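Local coordinates for putative endo-1,4-beta-xylanase (Bacteroides thetaiotaomicron VPI-5482, PDB 5MSX), which probably hydrolyses O-glycosidic bonds of complex plant pectin as a calcium-binding family 43 glycoside hydrolase, in keeping with an arabinofuranosidase role, at residues Y105-I110 with E179-V184; I153-F158 with A165-G170; G201-K206 with G261-P266. All coordinates share one frame; numbering follows the deposited sequence.

Contact 1 (Y105-I110 with E179-V184)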
loop_
_atom_site.group_PDB
_atom_site.type_symbol
_atom_site.label_atom_id
_atom_site.label_comp_id
_atom_site.label_asym_id
_atom_site.label_seq_id
_atom_site.Cartn_x
_atom_site.Cartn_y
_atom_site.Cartn_z
ATOM N N TYR C 105 -9.593 -2.653 4.837
ATOM C CA TYR C 105 -9.189 -3.863 5.551
ATOM C C TYR C 105 -10.031 -4.026 6.848
ATOM O O TYR C 105 -10.373 -3.044 7.496
ATOM C CB TYR C 105 -7.717 -3.800 5.907
ATOM C CG TYR C 105 -6.778 -3.748 4.732
ATOM C CD1 TYR C 105 -6.478 -2.523 4.095
ATOM C CD2 TYR C 105 -6.157 -4.904 4.266
ATOM C CE1 TYR C 105 -5.599 -2.469 3.020
ATOM C CE2 TYR C 105 -5.282 -4.862 3.173
ATOM C CZ TYR C 105 -5.010 -3.650 2.563
ATOM O OH TYR C 105 -4.158 -3.616 1.508
ATOM N N ILE C 106 -10.348 -5.267 7.203
ATOM C CA ILE C 106 -11.048 -5.568 8.426
ATOM C C ILE C 106 -10.436 -6.818 9.031
ATOM O O ILE C 106 -9.909 -7.670 8.307
ATOM C CB ILE C 106 -12.570 -5.657 8.166
ATOM C CG1 ILE C 106 -13.361 -5.438 9.466
ATOM C CG2 ILE C 106 -12.929 -6.957 7.446
ATOM C CD1 ILE C 106 -14.798 -5.040 9.213
ATOM N N TYR C 107 -10.434 -6.899 10.360
ATOM C CA TYR C 107 -9.715 -7.940 11.074
ATOM C C TYR C 107 -10.623 -8.669 12.110
ATOM O O TYR C 107 -10.517 -8.445 13.321
ATOM C CB TYR C 107 -8.480 -7.357 11.720
ATOM C CG TYR C 107 -7.583 -6.591 10.763
ATOM C CD1 TYR C 107 -7.899 -5.296 10.374
ATOM C CD2 TYR C 107 -6.426 -7.163 10.235
ATOM C CE1 TYR C 107 -7.095 -4.583 9.500
ATOM C CE2 TYR C 107 -5.601 -6.450 9.360
ATOM C CZ TYR C 107 -5.948 -5.155 9.004
ATOM O OH TYR C 107 -5.191 -4.412 8.148
ATOM N N PRO C 108 -11.511 -9.549 11.624
ATOM C CA PRO C 108 -12.430 -10.248 12.529
ATOM C C PRO C 108 -11.845 -11.504 13.147
ATOM O O PRO C 108 -10.747 -11.951 12.773
ATOM C CB PRO C 108 -13.624 -10.535 11.633
ATOM C CG PRO C 108 -13.012 -10.741 10.293
ATOM C CD PRO C 108 -11.888 -9.752 10.211
ATOM N N THR C 109 -12.550 -12.041 14.145
ATOM C CA THR C 109 -12.142 -13.276 14.806
ATOM C C THR C 109 -13.067 -14.389 14.329
ATOM O O THR C 109 -14.248 -14.400 14.656
ATOM C CB THR C 109 -12.138 -13.105 16.312
ATOM O OG1 THR C 109 -11.192 -12.086 16.632
ATOM C CG2 THR C 109 -11.756 -14.396 17.049
ATOM N N ILE C 110 -12.523 -15.288 13.503
ATOM C CA ILE C 110 -13.344 -16.272 12.778
ATOM C C ILE C 110 -12.984 -17.653 13.298
ATOM O O ILE C 110 -11.811 -18.049 13.296
ATOM C CB ILE C 110 -13.204 -16.130 11.249
ATOM C CG1 ILE C 110 -13.434 -14.665 10.839
ATOM C CG2 ILE C 110 -14.206 -17.024 10.522
ATOM C CD1 ILE C 110 -13.567 -14.388 9.344
ATOM N N GLU C 179 3.111 -2.102 5.938
ATOM C CA GLU C 179 2.341 -1.297 4.972
ATOM C C GLU C 179 1.395 -2.102 4.119
ATOM O O GLU C 179 0.378 -1.577 3.670
ATOM C CB GLU C 179 3.237 -0.484 4.022
ATOM C CG GLU C 179 4.286 0.378 4.706
ATOM C CD GLU C 179 5.629 -0.323 4.772
ATOM O OE1 GLU C 179 5.774 -1.253 5.610
ATOM O OE2 GLU C 179 6.523 0.041 3.970
ATOM N N ASP C 180 1.716 -3.367 3.883
ATOM C CA ASP C 180 0.749 -4.285 3.274
ATOM C C ASP C 180 -0.515 -4.541 4.174
ATOM O O ASP C 180 -1.476 -5.147 3.709
ATOM C CB ASP C 180 1.421 -5.624 2.862
ATOM C CG ASP C 180 1.938 -6.447 4.057
ATOM O OD1 ASP C 180 1.644 -6.128 5.222
ATOM O OD2 ASP C 180 2.669 -7.424 3.827
ATOM N N MET C 181 -0.468 -4.133 5.451
ATOM C CA MET C 181 -1.609 -4.221 6.397
ATOM C C MET C 181 -2.049 -5.657 6.766
ATOM O O MET C 181 -3.147 -5.862 7.320
ATOM C CB MET C 181 -2.800 -3.407 5.863
ATOM C CG MET C 181 -2.487 -1.922 5.695
ATOM S SD MET C 181 -2.124 -1.095 7.266
ATOM C CE MET C 181 -3.812 -1.055 7.893
ATOM N N ILE C 182 -1.211 -6.651 6.435
ATOM C CA ILE C 182 -1.519 -8.036 6.725
ATOM C C ILE C 182 -0.408 -8.807 7.435
ATOM O O ILE C 182 -0.621 -9.926 7.858
ATOM C CB ILE C 182 -1.991 -8.757 5.452
ATOM C CG1 ILE C 182 -0.893 -8.864 4.407
ATOM C CG2 ILE C 182 -3.165 -8.010 4.836
ATOM C CD1 ILE C 182 -1.371 -9.588 3.164
ATOM N N THR C 183 0.754 -8.202 7.600
ATOM C CA THR C 183 1.912 -8.875 8.138
ATOM C C THR C 183 2.182 -8.192 9.454
ATOM O O THR C 183 2.461 -6.994 9.478
ATOM C CB THR C 183 3.131 -8.671 7.212
ATOM O OG1 THR C 183 2.810 -9.092 5.874
ATOM C CG2 THR C 183 4.334 -9.433 7.727
ATOM N N VAL C 184 2.133 -8.958 10.529
ATOM C CA VAL C 184 2.399 -8.453 11.834
ATOM C C VAL C 184 3.888 -8.494 12.068
ATOM O O VAL C 184 4.528 -9.431 11.665
ATOM C CB VAL C 184 1.676 -9.272 12.909
ATOM C CG1 VAL C 184 1.972 -8.686 14.283
ATOM C CG2 VAL C 184 0.176 -9.265 12.631
HETATM O O HOH W 1 -2.254 -5.603 1.347
#
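Two tyrosines of 105-110 grip M181 from different sides. The Y107 hydroxyl donates to the backbone carbonyl, OH to M181 O being 2.6 Å; the C=O...donor angle of 137° and a donor in the carbonyl plane place it on a lone pair, and the same oxygen lies in the plane of the Y107 ring, at its edge. Y105 instead offers a ring face: M181 CB stands 3.8 Å from the Y105 ring centroid and only 5° off the normal, a well-centred CH-pi contact. The Y107 OH also touches M181 CB at 3.5 Å. From CB the chain of M181, CG anti to the carbonyl carbon (chi1 -61°) and bent at both following torsions, folds back so that CE comes 3.6 Å from Y107 OH. I182 CG2 adds a looser contact, 4.1 Å from Y105 CE2.

Further out, N101 ND2 is the main partner of the Y105 hydroxyl, which also meets, at 2.8 Å from Y105 OH, a water that donates to D180 O. The loop is shaped by D180: its OD1 accepts from I182 N at 3.1 Å, an Asx turn, and OD2 accepts from T183 OG1 at 2.6 Å on the syn side. D180 and I182 also pack on N271 and D270 of a second subunit. Two successive blades of the five-bladed propeller expected for this family are thus joined. Chemically, the in-plane Y107 bond ties a buried phenol to a loop carbonyl, while the centred CH-pi contact fixes the height of M181 CB over the Y105 ring.

Contact 2 (I153-F158 with A165-G170)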
loop_
_atom_site.group_PDB
_atom_site.type_symbol
_atom_site.label_atom_id
_atom_site.label_comp_id
_atom_site.label_asym_id
_atom_site.label_seq_id
_atom_site.Cartn_x
_atom_site.Cartn_y
_atom_site.Cartn_z
ATOM N N ILE C 153 -7.555 -12.879 20.090
ATOM C CA ILE C 153 -8.840 -12.393 19.608
ATOM C C ILE C 153 -8.957 -10.862 19.718
ATOM O O ILE C 153 -8.145 -10.213 20.375
ATOM C CB ILE C 153 -9.995 -12.995 20.448
ATOM C CG1 ILE C 153 -9.883 -12.525 21.908
ATOM C CG2 ILE C 153 -9.969 -14.526 20.377
ATOM C CD1 ILE C 153 -11.033 -12.969 22.773
ATOM N N ASP C 154 -10.031 -10.330 19.125
ATOM C CA ASP C 154 -10.463 -8.945 19.336
ATOM C C ASP C 154 -9.477 -7.928 18.782
ATOM O O ASP C 154 -8.969 -7.105 19.538
ATOM C CB ASP C 154 -10.701 -8.655 20.842
ATOM C CG ASP C 154 -11.840 -9.468 21.437
ATOM O OD1 ASP C 154 -12.502 -10.211 20.690
ATOM O OD2 ASP C 154 -12.119 -9.278 22.659
ATOM N N ALA C 155 -9.210 -7.981 17.475
ATOM C CA ALA C 155 -8.239 -7.049 16.864
ATOM C C ALA C 155 -8.768 -5.615 16.840
ATOM O O ALA C 155 -9.948 -5.381 16.600
ATOM C CB ALA C 155 -7.870 -7.455 15.460
ATOM N N GLU C 156 -7.852 -4.687 17.065
ATOM C CA GLU C 156 -8.096 -3.238 16.980
ATOM C C GLU C 156 -6.898 -2.615 16.231
ATOM O O GLU C 156 -5.735 -2.855 16.602
ATOM C CB GLU C 156 -8.210 -2.701 18.410
ATOM C CG GLU C 156 -8.207 -1.198 18.611
ATOM C CD GLU C 156 -9.540 -0.535 18.267
ATOM O OE1 GLU C 156 -10.367 -1.206 17.584
ATOM O OE2 GLU C 156 -9.726 0.663 18.676
ATOM N N ILE C 157 -7.186 -1.825 15.187
ATOM C CA ILE C 157 -6.144 -1.235 14.328
ATOM C C ILE C 157 -5.969 0.259 14.593
ATOM O O ILE C 157 -6.955 0.978 14.787
ATOM C CB ILE C 157 -6.478 -1.485 12.851
ATOM C CG1 ILE C 157 -6.752 -2.979 12.601
ATOM C CG2 ILE C 157 -5.368 -1.017 11.908
ATOM C CD1 ILE C 157 -5.561 -3.911 12.742
ATOM N N PHE C 158 -4.721 0.718 14.650
ATOM C CA PHE C 158 -4.425 2.145 14.710
ATOM C C PHE C 158 -3.392 2.543 13.637
ATOM O O PHE C 158 -2.364 1.871 13.487
ATOM C CB PHE C 158 -3.890 2.518 16.073
ATOM C CG PHE C 158 -3.507 3.971 16.190
ATOM C CD1 PHE C 158 -4.495 4.969 16.169
ATOM C CD2 PHE C 158 -2.166 4.352 16.304
ATOM C CE1 PHE C 158 -4.143 6.308 16.285
ATOM C CE2 PHE C 158 -1.805 5.700 16.407
ATOM C CZ PHE C 158 -2.797 6.676 16.394
ATOM N N ALA C 165 1.311 1.794 11.096
ATOM C CA ALA C 165 0.144 1.042 11.536
ATOM C C ALA C 165 0.505 0.085 12.683
ATOM O O ALA C 165 1.637 -0.391 12.773
ATOM C CB ALA C 165 -0.482 0.298 10.368
ATOM N N TYR C 166 -0.484 -0.175 13.552
ATOM C CA TYR C 166 -0.375 -1.035 14.735
ATOM C C TYR C 166 -1.617 -1.898 14.863
ATOM O O TYR C 166 -2.730 -1.464 14.542
ATOM C CB TYR C 166 -0.242 -0.219 16.037
ATOM C CG TYR C 166 0.929 0.713 16.107
ATOM C CD1 TYR C 166 0.862 1.982 15.572
ATOM C CD2 TYR C 166 2.107 0.326 16.726
ATOM C CE1 TYR C 166 1.960 2.838 15.614
ATOM C CE2 TYR C 166 3.199 1.167 16.795
ATOM C CZ TYR C 166 3.127 2.423 16.230
ATOM O OH TYR C 166 4.207 3.259 16.325
ATOM N N VAL C 167 -1.423 -3.118 15.346
ATOM C CA VAL C 167 -2.523 -4.007 15.681
ATOM C C VAL C 167 -2.483 -4.258 17.194
ATOM O O VAL C 167 -1.447 -4.595 17.741
ATOM C CB VAL C 167 -2.535 -5.305 14.832
ATOM C CG1 VAL C 167 -1.239 -6.121 14.953
ATOM C CG2 VAL C 167 -3.775 -6.126 15.183
ATOM N N PHE C 168 -3.609 -3.998 17.853
ATOM C CA PHE C 168 -3.836 -4.283 19.264
ATOM C C PHE C 168 -4.777 -5.483 19.378
ATOM O O PHE C 168 -5.724 -5.580 18.635
ATOM C CB PHE C 168 -4.530 -3.084 19.925
ATOM C CG PHE C 168 -3.672 -1.872 20.056
ATOM C CD1 PHE C 168 -3.607 -0.940 19.032
ATOM C CD2 PHE C 168 -2.932 -1.653 21.211
ATOM C CE1 PHE C 168 -2.815 0.192 19.153
ATOM C CE2 PHE C 168 -2.126 -0.513 21.347
ATOM C CZ PHE C 168 -2.080 0.406 20.316
ATOM N N TRP C 169 -4.523 -6.401 20.288
ATOM C CA TRP C 169 -5.459 -7.507 20.468
ATOM C C TRP C 169 -5.584 -7.910 21.931
ATOM O O TRP C 169 -5.025 -7.259 22.779
ATOM C CB TRP C 169 -5.179 -8.685 19.489
ATOM C CG TRP C 169 -3.935 -9.501 19.677
ATOM C CD1 TRP C 169 -3.844 -10.752 20.288
ATOM C CD2 TRP C 169 -2.614 -9.200 19.184
ATOM N NE1 TRP C 169 -2.540 -11.212 20.218
ATOM C CE2 TRP C 169 -1.770 -10.289 19.545
ATOM C CE3 TRP C 169 -2.055 -8.106 18.514
ATOM C CZ2 TRP C 169 -0.394 -10.306 19.252
ATOM C CZ3 TRP C 169 -0.686 -8.123 18.215
ATOM C CH2 TRP C 169 0.130 -9.227 18.584
ATOM N N GLY C 170 -6.386 -8.924 22.223
ATOM C CA GLY C 170 -6.698 -9.273 23.616
ATOM C C GLY C 170 -5.480 -9.662 24.422
ATOM O O GLY C 170 -4.406 -9.983 23.862
#
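F168 presents the edge of its ring to the neighbouring strand: E156 O lies in the ring plane, and F158 CB approaches CE1 of F168 at 4.0 Å, while F204 stacks on the same ring. F158 and Y166 run side by side, pointing the same way, with Y166 CD1 at the edge of the F158 ring, 3.9 Å from F158 CD2; F204 meets the F158 ring edge-to-face. W169, stacked with H173, touches across the contact through CB, 3.5 Å from I153 O. These residues belong to an antiparallel beta hairpin, the first two strands of a four-stranded propeller blade, whose axes lie 4.7 Å apart. E156 with F168 and F158 with Y166 are hydrogen-bonded pairs, F168 N to E156 O being 2.7 Å with an N-H...O angle of 174°. Between them, the non-hydrogen-bonded pair I157 and V167 packs on the other face, I157 CD1 against V167 CG2 at 3.7 Å. With chi1 at 169° and a bend at chi2, the E156 carboxylate swings away from the hairpin to meet F204 N through OE2. Beyond the regular pairing, G170 N bonds I153 O at 2.9 Å beside D154, predicted to modulate the pKa of the catalytic acid.

Contact 3 (G201-K206 with G261-P266). With EDO (1,2-ethanediol), chain V.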
loop_
_atom_site.group_PDB
_atom_site.type_symbol
_atom_site.label_atom_id
_atom_site.label_comp_id
_atom_site.label_asym_id
_atom_site.label_seq_id
_atom_site.Cartn_x
_atom_site.Cartn_y
_atom_site.Cartn_z
ATOM N N GLY C 201 -11.184 -7.023 24.199
ATOM C CA GLY C 201 -11.837 -5.841 23.630
ATOM C C GLY C 201 -11.056 -4.530 23.663
ATOM O O GLY C 201 -11.622 -3.498 24.003
ATOM N N PRO C 202 -9.774 -4.554 23.281
ATOM C CA PRO C 202 -9.022 -3.274 23.296
ATOM C C PRO C 202 -9.639 -2.197 22.381
ATOM O O PRO C 202 -10.176 -2.502 21.346
ATOM C CB PRO C 202 -7.628 -3.674 22.800
ATOM C CG PRO C 202 -7.816 -4.983 22.095
ATOM C CD PRO C 202 -8.955 -5.676 22.774
ATOM N N ILE C 203 -9.583 -0.964 22.832
ATOM C CA ILE C 203 -9.952 0.208 22.073
ATOM C C ILE C 203 -8.750 1.096 22.146
ATOM O O ILE C 203 -8.204 1.257 23.221
ATOM C CB ILE C 203 -11.174 0.943 22.716
ATOM C CG1 ILE C 203 -12.425 0.040 22.636
ATOM C CG2 ILE C 203 -11.389 2.351 22.117
ATOM C CD1 ILE C 203 -13.607 0.571 23.481
ATOM N N PHE C 204 -8.329 1.648 21.011
ATOM C CA PHE C 204 -7.188 2.567 20.967
ATOM C C PHE C 204 -7.515 3.749 20.073
ATOM O O PHE C 204 -8.061 3.588 18.956
ATOM C CB PHE C 204 -5.926 1.865 20.450
ATOM C CG PHE C 204 -4.695 2.708 20.553
ATOM C CD1 PHE C 204 -4.357 3.590 19.531
ATOM C CD2 PHE C 204 -3.878 2.642 21.681
ATOM C CE1 PHE C 204 -3.226 4.386 19.624
ATOM C CE2 PHE C 204 -2.760 3.437 21.786
ATOM C CZ PHE C 204 -2.423 4.314 20.743
ATOM N N PHE C 205 -7.179 4.938 20.564
ATOM C CA PHE C 205 -7.301 6.159 19.779
ATOM C C PHE C 205 -6.352 7.255 20.281
ATOM O O PHE C 205 -5.829 7.207 21.416
ATOM C CB PHE C 205 -8.740 6.664 19.728
ATOM C CG PHE C 205 -9.268 7.104 21.050
ATOM C CD1 PHE C 205 -9.844 6.182 21.919
ATOM C CD2 PHE C 205 -9.184 8.439 21.452
ATOM C CE1 PHE C 205 -10.327 6.600 23.164
ATOM C CE2 PHE C 205 -9.640 8.831 22.713
ATOM C CZ PHE C 205 -10.196 7.911 23.559
ATOM N N LYS C 206 -6.157 8.245 19.413
ATOM C CA LYS C 206 -5.288 9.370 19.674
ATOM C C LYS C 206 -6.136 10.646 19.655
ATOM O O LYS C 206 -6.862 10.868 18.705
ATOM C CB LYS C 206 -4.215 9.472 18.598
ATOM C CG LYS C 206 -3.160 10.543 18.866
ATOM C CD LYS C 206 -2.178 10.650 17.706
ATOM C CE LYS C 206 -0.886 11.358 18.106
ATOM N NZ LYS C 206 0.009 11.265 16.930
ATOM N N GLY C 261 -16.868 -2.756 23.378
ATOM C CA GLY C 261 -17.415 -1.901 22.336
ATOM C C GLY C 261 -16.353 -1.104 21.623
ATOM O O GLY C 261 -15.327 -1.661 21.239
ATOM N N CYS C 262 -16.592 0.189 21.414
ATOM C CA CYS C 262 -15.617 1.020 20.702
ATOM C C CYS C 262 -15.764 2.464 21.146
ATOM O O CYS C 262 -16.692 2.802 21.908
ATOM C CB CYS C 262 -15.804 0.932 19.196
ATOM S SG CYS C 262 -17.389 1.622 18.664
ATOM N N VAL C 263 -14.835 3.281 20.666
ATOM C CA VAL C 263 -14.892 4.741 20.701
ATOM C C VAL C 263 -14.873 5.283 19.275
ATOM O O VAL C 263 -14.166 4.782 18.405
ATOM C CB VAL C 263 -13.750 5.368 21.565
ATOM C CG1 VAL C 263 -13.674 6.896 21.423
ATOM C CG2 VAL C 263 -13.967 5.001 23.031
ATOM N N PHE C 264 -15.683 6.307 19.033
ATOM C CA PHE C 264 -15.696 6.978 17.754
ATOM C C PHE C 264 -16.074 8.464 17.901
ATOM O O PHE C 264 -16.653 8.877 18.899
ATOM C CB PHE C 264 -16.640 6.262 16.758
ATOM C CG PHE C 264 -18.088 6.463 17.055
ATOM C CD1 PHE C 264 -18.733 5.664 17.969
ATOM C CD2 PHE C 264 -18.797 7.498 16.438
ATOM C CE1 PHE C 264 -20.086 5.866 18.263
ATOM C CE2 PHE C 264 -20.137 7.731 16.727
ATOM C CZ PHE C 264 -20.786 6.914 17.639
ATOM N N HIS C 265 -15.728 9.235 16.875
ATOM C CA HIS C 265 -16.160 10.599 16.740
ATOM C C HIS C 265 -16.541 10.826 15.283
ATOM O O HIS C 265 -15.823 10.395 14.407
ATOM C CB HIS C 265 -15.066 11.578 17.214
ATOM C CG HIS C 265 -13.847 11.634 16.352
ATOM N ND1 HIS C 265 -13.691 12.566 15.346
ATOM C CD2 HIS C 265 -12.683 10.947 16.402
ATOM C CE1 HIS C 265 -12.505 12.421 14.782
ATOM N NE2 HIS C 265 -11.872 11.447 15.406
ATOM N N PRO C 266 -17.689 11.476 15.030
ATOM C CA PRO C 266 -18.027 11.856 13.651
ATOM C C PRO C 266 -16.922 12.723 13.034
ATOM O O PRO C 266 -16.381 13.589 13.708
ATOM C CB PRO C 266 -19.315 12.670 13.806
ATOM C CG PRO C 266 -19.920 12.168 15.075
ATOM C CD PRO C 266 -18.772 11.791 15.971
HETATM C C1 EDO V . -13.651 6.713 13.988
HETATM O O1 EDO V . -13.832 7.725 14.997
HETATM C C2 EDO V . -14.325 7.105 12.690
HETATM O O2 EDO V . -15.592 7.735 12.925
HETATM O O HOH W 2 -12.884 -2.877 20.693
#
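I203, V263 and F205 make the apolar part of this contact. The side chains of I203 and V263 cross at about a right angle, with I203 CG2 3.8 Å from V263 CG2. The other arm of I203, extended at chi2 (169°), carries CD1 onto the backbone, 3.5 Å from C262 CA, tighter than usual for two carbons. A CH-pi contact follows: V263 CG1 sits over one face of F205, 4.1 Å from the ring centroid and offset toward the rim, while Y212 also stacks with this ring. Were I203 cut back to an alanine, C262 CA would probably lose the methyl packed on it and V263 CG2 its I203 neighbour, leaving a gap between the strands.

The strands share no direct hydrogen bond, their axes being 6.9 Å apart and 9° from parallel; a water donates to P202 O and G261 O, at 2.8 Å each. They are edge strands of separate sheets, as expected where the innermost strands of successive propeller blades pack together.

Ligand bonds involve 261-266: H265 N donates to O1 of a 1,2-ethanediol at 3.1 Å and EDO O2 donates to H265 O, with E41 N as a further partner; the diol probably came from the crystallisation liquor. The chemistry implies a joint made of branched aliphatic and aromatic groups, with one water satisfying two carbonyls at the end nearer the predicted catalytic D36.

Overall arrangement
Contact 2 lies between the others, its centre 9 Å from that of contact 1 and 11 Å from that of contact 3, while contacts 1 and 3 are 17 Å apart and do not touch. Y107 CD1 packs 3.4 Å from I157 CG1, and T109 OG1 probably bonds D154 N at 3.3 Å. D154 OD2 to G201 N and E156 OE2 to F204 N, each 2.9 Å, are probable hydrogen bonds tying 153-158 to 201-206. The D154 side chain comes within about 3 Å of those of E200, the predicted proton donor, and H260, a calcium ligand seen for this protein; G261 of contact 3 lies about 6 Å from the side chain of D36, the predicted proton acceptor, so both contacts border the probable active centre.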